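Local structure of putative Zn-dependent exopeptidase (Bacteroides vulgatus ATCC 8482, 3GUX) at residues 55-60 with 83-88; 177-182 with 251-256. The protein probably acts as a zinc-dependent aminopeptidase of peptidase family M28, removing residues from the N-termini of peptide substrates. All blocks are in the same frame, centred on the assembly; numbering follows the deposited sequence.

Interaction 1: 55-60 with 83-88; sequences YLAGQL and KSRNII
Helix 55-60 runs almost parallel to strand 83-88, their axes 8.9 Å apart at an angle of 14°, and the backbones come nearest where Ala57 faces Ile87, CA to CA 6.4 Å. Ile87 carries the contact with both of its branches. Its CG2, anti to the backbone N, reaches Leu60 CD1 at 3.9 Å and also lies against Ala57 CA; its CG1 arm swings to the other side of CB (chi1 -53°) and sets CD1 4.0 Å from Leu56 CB. A β-branched residue suits this place because it can meet two turns of the helix at once, while the small Ala57 between the leucines lets the backbones approach. The Arg85 guanidinium comes obliquely against the Ala57 methyl without hydrogen-bonding across the contact; Arg85 NH2 to Ala57 CB, at 3.1 Å, is closer than usual, and its exact closeness is doubtful. The extended methylene chain carries this charged end from strand to helix, and Arg85 also touches Asn69 and Tyr71 of strand 66-75. Leu56 and Leu60 also pack on Phe157 of the adjacent strand 152-158 and on Leu138 of helix 131-146. This is helix-on-sheet packing, part of the layered α/β architecture of the phosphorylase/hydrolase-like fold.

Interaction 2: 177-182 with 251-256; sequences TWCLGS and VDDHIY
Cys179 and Ser182 at the start of helix 180-187 meet Asp253 and Tyr256 at the start of helix 253-260, beside strands 152-158 and 198-203 of the central sheet, in a partly buried contact that combines one short hydrogen bond, a bridging water and sulfur-aromatic packing. Ser182 OG gives its proton to Asp253 OD1 at 2.6 Å, reaching the carboxylate from the anti side and 28° out of its plane. With chi1 63°, OG sits between the backbone N and the carbonyl carbon of its own residue, and from there it faces the neighbouring helix. Asp253 OD1 also accepts from a water, water O to OD1 2.8 Å, and this water in turn takes the backbone N-H of Ser182, water O to Ser182 N 3.0 Å. Two grips on OD1, both tied to Ser182, probably help to hold the rotation of the carboxylate, and the water serves an N-H of the first helical turn, where backbone acceptors one turn earlier are usually lacking. A serine is short enough to make such a close link, and an aspartate can accept both donors. Cys179, the N-cap residue, adopts left-handed backbone angles and lays its CB 3.6 Å from Tyr256 CE2, while its SG lies at the edge of that ring, 5.2 Å from the centroid. The tyrosine hydroxyl is held by Asp176 OD1. Further out, Trp178 CD1 rests 4.3 Å from Val251 CG1, an apolar pair at the margin. Ser182 and Asp253 both also touch Phe158 of strand 152-158, and Asp253 meets Leu201 of strand 198-203, so helices 180-187 and 253-260 come together beside neighbouring parts of the central sheet.

Interactions 1 and 2 follow one another along the chain, their centres about 17 Å apart, and touch at one point: Asn86 ND2 on strand 83-88 lies 2.9 Å from Gly181 O in the helix start of 177-182, probably a hydrogen bond. Side chains alternate along that strand, so Ile87 turns to helix 47-62 while Asn86 reaches the other way. Interaction 1 is mainly apolar packing on the sheet; interaction 2 is more polar, and its Asp252 lies close to the carboxylates of Glu161, Asp203 and Asp267. M28 peptidases bind zinc at the C-terminal ends of their central strands, so interaction 2 probably lies nearer the active site.

Interaction 1: 55-60 with 83-88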
ATOM      1  N   TYR A  55     -11.994   7.392   9.402  1.00 20.74           N
ATOM      2  CA  TYR A  55     -10.695   7.814   9.950  1.00 20.34           C
ATOM      3  C   TYR A  55      -9.629   7.925   8.857  1.00 19.58           C
ATOM      4  O   TYR A  55      -8.940   8.936   8.775  1.00 22.69           O
ATOM      5  CB  TYR A  55     -10.212   6.860  11.069  1.00 19.04           C
ATOM      6  CG  TYR A  55      -8.742   7.053  11.459  1.00 19.27           C
ATOM      7  CD1 TYR A  55      -8.339   8.119  12.255  1.00 13.49           C
ATOM      8  CD2 TYR A  55      -7.759   6.143  11.035  1.00 12.47           C
ATOM      9  CE1 TYR A  55      -6.979   8.279  12.616  1.00 10.97           C
ATOM     10  CE2 TYR A  55      -6.447   6.283  11.385  1.00  9.21           C
ATOM     11  CZ  TYR A  55      -6.056   7.360  12.162  1.00 13.64           C
ATOM     12  OH  TYR A  55      -4.738   7.485  12.490  1.00 18.90           O
ATOM     13  N   LEU A  56      -9.527   6.906   8.005  1.00 17.65           N
ATOM     14  CA  LEU A  56      -8.526   6.881   6.932  1.00 16.53           C
ATOM     15  C   LEU A  56      -8.767   7.953   5.867  1.00 16.01           C
ATOM     16  O   LEU A  56      -7.827   8.629   5.433  1.00 12.01           O
ATOM     17  CB  LEU A  56      -8.461   5.490   6.279  1.00 15.77           C
ATOM     18  CG  LEU A  56      -7.980   4.357   7.166  1.00 14.91           C
ATOM     19  CD1 LEU A  56      -8.045   3.056   6.413  1.00 12.90           C
ATOM     20  CD2 LEU A  56      -6.531   4.692   7.626  1.00 11.74           C
ATOM     21  N   ALA A  57     -10.014   8.099   5.436  1.00 13.24           N
ATOM     22  CA  ALA A  57     -10.350   9.158   4.490  1.00 14.37           C
ATOM     23  C   ALA A  57      -9.963  10.504   5.087  1.00 13.77           C
ATOM     24  O   ALA A  57      -9.324  11.328   4.417  1.00 16.55           O
ATOM     25  CB  ALA A  57     -11.819   9.151   4.182  1.00 11.80           C
ATOM     26  N   GLY A  58     -10.332  10.711   6.350  1.00 12.41           N
ATOM     27  CA  GLY A  58     -10.036  11.960   7.050  1.00 13.44           C
ATOM     28  C   GLY A  58      -8.567  12.282   7.126  1.00 14.25           C
ATOM     29  O   GLY A  58      -8.135  13.438   6.914  1.00 16.33           O
ATOM     30  N   GLN A  59      -7.780  11.272   7.439  1.00 15.26           N
ATOM     31  CA  GLN A  59      -6.341  11.464   7.525  1.00 15.01           C
ATOM     32  C   GLN A  59      -5.732  11.802   6.180  1.00 14.05           C
ATOM     33  O   GLN A  59      -4.870  12.679   6.125  1.00 12.35           O
ATOM     34  CB  GLN A  59      -5.669  10.227   8.125  1.00 18.71           C
ATOM     35  CG  GLN A  59      -5.952  10.081   9.618  1.00 24.40           C
ATOM     36  CD  GLN A  59      -5.366  11.226  10.421  1.00 25.67           C
ATOM     37  OE1 GLN A  59      -4.291  11.723  10.109  1.00 28.29           O
ATOM     38  NE2 GLN A  59      -6.086  11.662  11.448  1.00 26.00           N
ATOM     39  N   LEU A  60      -6.137  11.118   5.105  1.00 13.24           N
ATOM     40  CA  LEU A  60      -5.596  11.462   3.777  1.00 15.64           C
ATOM     41  C   LEU A  60      -5.978  12.926   3.386  1.00 15.10           C
ATOM     42  O   LEU A  60      -5.160  13.630   2.755  1.00 13.23           O
ATOM     43  CB  LEU A  60      -5.977  10.455   2.690  1.00 15.13           C
ATOM     44  CG  LEU A  60      -5.375   9.038   2.722  1.00 17.15           C
ATOM     45  CD1 LEU A  60      -6.023   8.217   1.623  1.00 10.35           C
ATOM     46  CD2 LEU A  60      -3.868   9.001   2.574  1.00 15.10           C
ATOM     47  N   LYS A  83     -20.601  -3.752   1.646  1.00 11.18           N
ATOM     48  CA  LYS A  83     -20.760  -2.318   1.457  1.00  9.04           C
ATOM     49  C   LYS A  83     -19.328  -1.788   1.515  1.00 11.45           C
ATOM     50  O   LYS A  83     -18.831  -1.326   2.546  1.00 11.37           O
ATOM     51  CB  LYS A  83     -21.651  -1.735   2.526  1.00  9.68           C
ATOM     52  CG  LYS A  83     -23.093  -2.313   2.527  1.00 11.34           C
ATOM     53  CD  LYS A  83     -23.888  -2.070   1.231  1.00 15.33           C
ATOM     54  CE  LYS A  83     -24.072  -0.590   0.872  1.00 10.91           C
ATOM     55  NZ  LYS A  83     -25.031  -0.378  -0.270  1.00  6.98           N
ATOM     56  N   SER A  84     -18.676  -1.905   0.368  1.00 14.13           N
ATOM     57  CA  SER A  84     -17.246  -1.676   0.213  1.00 15.41           C
ATOM     58  C   SER A  84     -16.880  -0.209  -0.006  1.00 13.82           C
ATOM     59  O   SER A  84     -17.679   0.611  -0.460  1.00 11.68           O
ATOM     60  CB  SER A  84     -16.773  -2.590  -0.944  1.00 17.29           C
ATOM     61  OG  SER A  84     -15.399  -2.934  -0.881  1.00 24.91           O
ATOM     62  N   ARG A  85     -15.671   0.156   0.400  1.00 14.30           N
ATOM     63  CA  ARG A  85     -15.188   1.513   0.210  1.00 13.02           C
ATOM     64  C   ARG A  85     -13.688   1.578  -0.049  1.00 14.37           C
ATOM     65  O   ARG A  85     -12.902   1.535   0.900  1.00 16.35           O
ATOM     66  CB  ARG A  85     -15.512   2.345   1.441  1.00 12.50           C
ATOM     67  CG  ARG A  85     -15.083   3.793   1.278  1.00 14.23           C
ATOM     68  CD  ARG A  85     -15.178   4.570   2.534  1.00 10.02           C
ATOM     69  NE  ARG A  85     -14.764   5.944   2.257  1.00  8.18           N
ATOM     70  CZ  ARG A  85     -14.832   6.944   3.121  1.00 14.68           C
ATOM     71  NH1 ARG A  85     -15.302   6.724   4.357  1.00 11.15           N
ATOM     72  NH2 ARG A  85     -14.438   8.172   2.741  1.00  5.57           N
ATOM     73  N   ASN A  86     -13.293   1.677  -1.321  1.00 13.85           N
ATOM     74  CA  ASN A  86     -11.880   1.887  -1.658  1.00 12.21           C
ATOM     75  C   ASN A  86     -11.591   3.371  -1.405  1.00  9.73           C
ATOM     76  O   ASN A  86     -12.372   4.216  -1.810  1.00 10.86           O
ATOM     77  CB  ASN A  86     -11.577   1.571  -3.126  1.00 12.89           C
ATOM     78  CG  ASN A  86     -11.564   0.097  -3.438  1.00 11.69           C
ATOM     79  OD1 ASN A  86     -11.277  -0.738  -2.583  1.00 11.99           O
ATOM     80  ND2 ASN A  86     -11.862  -0.238  -4.699  1.00 10.35           N
ATOM     81  N   ILE A  87     -10.447   3.695  -0.801  1.00 12.83           N
ATOM     82  CA  ILE A  87     -10.088   5.090  -0.435  1.00 11.50           C
ATOM     83  C   ILE A  87      -8.812   5.499  -1.167  1.00 12.56           C
ATOM     84  O   ILE A  87      -7.814   4.816  -1.055  1.00 12.63           O
ATOM     85  CB  ILE A  87      -9.885   5.216   1.092  1.00 12.22           C
ATOM     86  CG1 ILE A  87     -11.113   4.671   1.839  1.00 14.57           C
ATOM     87  CG2 ILE A  87      -9.590   6.676   1.494  1.00 10.76           C
ATOM     88  CD1 ILE A  87     -10.985   4.601   3.334  1.00 14.05           C
ATOM     89  N   ILE A  88      -8.837   6.598  -1.923  1.00 12.50           N
ATOM     90  CA  ILE A  88      -7.671   6.998  -2.708  1.00 11.23           C
ATOM     91  C   ILE A  88      -7.259   8.442  -2.399  1.00 12.20           C
ATOM     92  O   ILE A  88      -8.106   9.335  -2.336  1.00 10.62           O
ATOM     93  CB  ILE A  88      -7.888   6.800  -4.242  1.00 11.30           C
ATOM     94  CG1 ILE A  88      -8.388   5.387  -4.565  1.00 18.38           C
ATOM     95  CG2 ILE A  88      -6.593   7.047  -5.004  1.00  6.65           C
ATOM     96  CD1 ILE A  88      -9.896   5.164  -4.394  1.00 10.42           C
TER

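Interaction 2: 177-182 with 251-256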
ATOM      1  N   THR A 177     -12.093 -14.789  -5.435  1.00 36.39           N
ATOM      2  CA  THR A 177     -12.983 -14.187  -4.387  1.00 32.25           C
ATOM      3  C   THR A 177     -12.248 -13.326  -3.292  1.00 29.65           C
ATOM      4  O   THR A 177     -12.879 -12.754  -2.380  1.00 26.85           O
ATOM      5  CB  THR A 177     -13.703 -15.269  -3.704  1.00 30.93           C
ATOM      6  OG1 THR A 177     -12.727 -16.068  -3.023  1.00 30.90           O
ATOM      7  CG2 THR A 177     -14.433 -16.091  -4.735  1.00 32.73           C
ATOM      8  N   TRP A 178     -10.912 -13.320  -3.348  1.00 25.48           N
ATOM      9  CA  TRP A 178     -10.082 -12.467  -2.549  1.00 23.08           C
ATOM     10  C   TRP A 178      -9.948 -11.219  -3.400  1.00 21.45           C
ATOM     11  O   TRP A 178     -10.310 -11.220  -4.593  1.00 19.06           O
ATOM     12  CB  TRP A 178      -8.684 -13.050  -2.329  1.00 25.41           C
ATOM     13  CG  TRP A 178      -8.571 -14.381  -1.630  1.00 39.87           C
ATOM     14  CD1 TRP A 178      -8.285 -15.583  -2.201  1.00 51.43           C
ATOM     15  CD2 TRP A 178      -8.694 -14.633  -0.220  1.00 52.17           C
ATOM     16  NE1 TRP A 178      -8.232 -16.568  -1.242  1.00 55.37           N
ATOM     17  CE2 TRP A 178      -8.488 -16.010  -0.020  1.00 52.45           C
ATOM     18  CE3 TRP A 178      -8.965 -13.826   0.887  1.00 57.81           C
ATOM     19  CZ2 TRP A 178      -8.550 -16.599   1.234  1.00 58.41           C
ATOM     20  CZ3 TRP A 178      -9.030 -14.414   2.143  1.00 60.62           C
ATOM     21  CH2 TRP A 178      -8.826 -15.786   2.303  1.00 63.61           C
ATOM     22  N   CYS A 179      -9.404 -10.170  -2.810  1.00 17.59           N
ATOM     23  CA  CYS A 179      -9.060  -8.928  -3.516  1.00 17.74           C
ATOM     24  C   CYS A 179     -10.184  -8.319  -4.304  1.00 15.30           C
ATOM     25  O   CYS A 179      -9.982  -7.964  -5.448  1.00 11.16           O
ATOM     26  CB  CYS A 179      -7.852  -9.187  -4.474  1.00 16.75           C
ATOM     27  SG  CYS A 179      -6.482  -9.913  -3.597  1.00 18.64           S
ATOM     28  N   LEU A 180     -11.368  -8.215  -3.710  1.00 13.82           N
ATOM     29  CA  LEU A 180     -12.518  -7.715  -4.439  1.00 13.21           C
ATOM     30  C   LEU A 180     -12.420  -6.224  -4.675  1.00 12.81           C
ATOM     31  O   LEU A 180     -12.831  -5.754  -5.726  1.00 11.70           O
ATOM     32  CB  LEU A 180     -13.826  -8.079  -3.716  1.00 13.45           C
ATOM     33  CG  LEU A 180     -14.112  -9.580  -3.564  1.00 16.07           C
ATOM     34  CD1 LEU A 180     -15.320  -9.832  -2.645  1.00 20.16           C
ATOM     35  CD2 LEU A 180     -14.341 -10.251  -4.930  1.00 16.91           C
ATOM     36  N   GLY A 181     -11.847  -5.479  -3.732  1.00 13.64           N
ATOM     37  CA  GLY A 181     -11.706  -4.039  -3.896  1.00 16.95           C
ATOM     38  C   GLY A 181     -10.712  -3.671  -4.977  1.00 16.53           C
ATOM     39  O   GLY A 181     -10.963  -2.749  -5.766  1.00 16.59           O
ATOM     40  N   SER A 182      -9.581  -4.373  -5.010  1.00 17.03           N
ATOM     41  CA  SER A 182      -8.566  -4.083  -6.040  1.00 16.38           C
ATOM     42  C   SER A 182      -9.039  -4.590  -7.409  1.00 15.94           C
ATOM     43  O   SER A 182      -8.757  -3.964  -8.429  1.00 12.63           O
ATOM     44  CB  SER A 182      -7.199  -4.647  -5.668  1.00 14.35           C
ATOM     45  OG  SER A 182      -7.218  -6.041  -5.583  1.00 16.58           O
ATOM     46  N   VAL A 251      -1.255 -14.665  -3.813  1.00 29.41           N
ATOM     47  CA  VAL A 251      -2.400 -13.979  -4.393  1.00 27.91           C
ATOM     48  C   VAL A 251      -2.549 -12.718  -3.578  1.00 21.82           C
ATOM     49  O   VAL A 251      -2.667 -12.793  -2.374  1.00 22.75           O
ATOM     50  CB  VAL A 251      -3.737 -14.804  -4.356  1.00 28.39           C
ATOM     51  CG1 VAL A 251      -4.095 -15.245  -2.953  1.00 32.96           C
ATOM     52  CG2 VAL A 251      -4.867 -13.978  -4.904  1.00 31.26           C
ATOM     53  N   ASP A 252      -2.517 -11.548  -4.214  1.00 18.47           N
ATOM     54  CA  ASP A 252      -2.608 -10.277  -3.482  1.00 14.70           C
ATOM     55  C   ASP A 252      -3.059  -9.178  -4.451  1.00 11.48           C
ATOM     56  O   ASP A 252      -3.112  -9.403  -5.645  1.00 15.46           O
ATOM     57  CB  ASP A 252      -1.249  -9.962  -2.822  1.00 14.04           C
ATOM     58  CG  ASP A 252      -1.378  -9.228  -1.490  1.00 14.94           C
ATOM     59  OD1 ASP A 252      -2.470  -8.675  -1.231  1.00 12.34           O
ATOM     60  OD2 ASP A 252      -0.375  -9.164  -0.720  1.00 16.89           O
ATOM     61  N   ASP A 253      -3.312  -7.984  -3.948  1.00 11.63           N
ATOM     62  CA  ASP A 253      -3.876  -6.907  -4.756  1.00 13.13           C
ATOM     63  C   ASP A 253      -3.037  -6.532  -5.990  1.00 14.55           C
ATOM     64  O   ASP A 253      -3.590  -6.109  -7.015  1.00 13.33           O
ATOM     65  CB  ASP A 253      -4.103  -5.668  -3.870  1.00 13.67           C
ATOM     66  CG  ASP A 253      -5.211  -5.860  -2.806  1.00 18.85           C
ATOM     67  OD1 ASP A 253      -6.309  -6.351  -3.145  1.00 18.37           O
ATOM     68  OD2 ASP A 253      -4.998  -5.448  -1.633  1.00 21.64           O
ATOM     69  N   HIS A 254      -1.713  -6.697  -5.888  1.00 11.47           N
ATOM     70  CA  HIS A 254      -0.797  -6.354  -6.973  1.00 12.95           C
ATOM     71  C   HIS A 254      -1.060  -7.170  -8.243  1.00 15.49           C
ATOM     72  O   HIS A 254      -0.793  -6.672  -9.326  1.00 17.62           O
ATOM     73  CB  HIS A 254       0.648  -6.500  -6.517  1.00 11.28           C
ATOM     74  CG  HIS A 254       1.080  -7.903  -6.259  1.00 10.46           C
ATOM     75  ND1 HIS A 254       0.393  -8.762  -5.428  1.00 12.74           N
ATOM     76  CD2 HIS A 254       2.173  -8.576  -6.670  1.00  7.75           C
ATOM     77  CE1 HIS A 254       1.029  -9.919  -5.374  1.00 13.11           C
ATOM     78  NE2 HIS A 254       2.118  -9.828  -6.114  1.00 15.79           N
ATOM     79  N   ILE A 255      -1.563  -8.402  -8.103  1.00 15.34           N
ATOM     80  CA  ILE A 255      -1.924  -9.226  -9.253  1.00 16.75           C
ATOM     81  C   ILE A 255      -2.976  -8.523 -10.079  1.00 12.99           C
ATOM     82  O   ILE A 255      -2.859  -8.458 -11.292  1.00 14.67           O
ATOM     83  CB  ILE A 255      -2.453 -10.627  -8.847  1.00 20.63           C
ATOM     84  CG1 ILE A 255      -1.327 -11.454  -8.211  1.00 23.29           C
ATOM     85  CG2 ILE A 255      -3.042 -11.369 -10.064  1.00 20.02           C
ATOM     86  CD1 ILE A 255      -1.694 -12.927  -8.005  1.00 25.38           C
ATOM     87  N   TYR A 256      -4.001  -7.987  -9.422  1.00 14.39           N
ATOM     88  CA  TYR A 256      -5.089  -7.307 -10.150  1.00 14.07           C
ATOM     89  C   TYR A 256      -4.636  -5.944 -10.696  1.00 14.98           C
ATOM     90  O   TYR A 256      -4.727  -5.723 -11.913  1.00 14.72           O
ATOM     91  CB  TYR A 256      -6.345  -7.287  -9.293  1.00 14.62           C
ATOM     92  CG  TYR A 256      -6.738  -8.722  -9.025  1.00 12.47           C
ATOM     93  CD1 TYR A 256      -7.247  -9.518 -10.042  1.00 18.38           C
ATOM     94  CD2 TYR A 256      -6.505  -9.308  -7.803  1.00 12.69           C
ATOM     95  CE1 TYR A 256      -7.573 -10.850  -9.816  1.00 13.56           C
ATOM     96  CE2 TYR A 256      -6.811 -10.634  -7.574  1.00 12.50           C
ATOM     97  CZ  TYR A 256      -7.361 -11.394  -8.562  1.00 12.52           C
ATOM     98  OH  TYR A 256      -7.676 -12.723  -8.323  1.00 15.87           O
TER
HETATM   99  O   HOH W   1      -9.022  -5.802  -2.470  1.00 15.36           O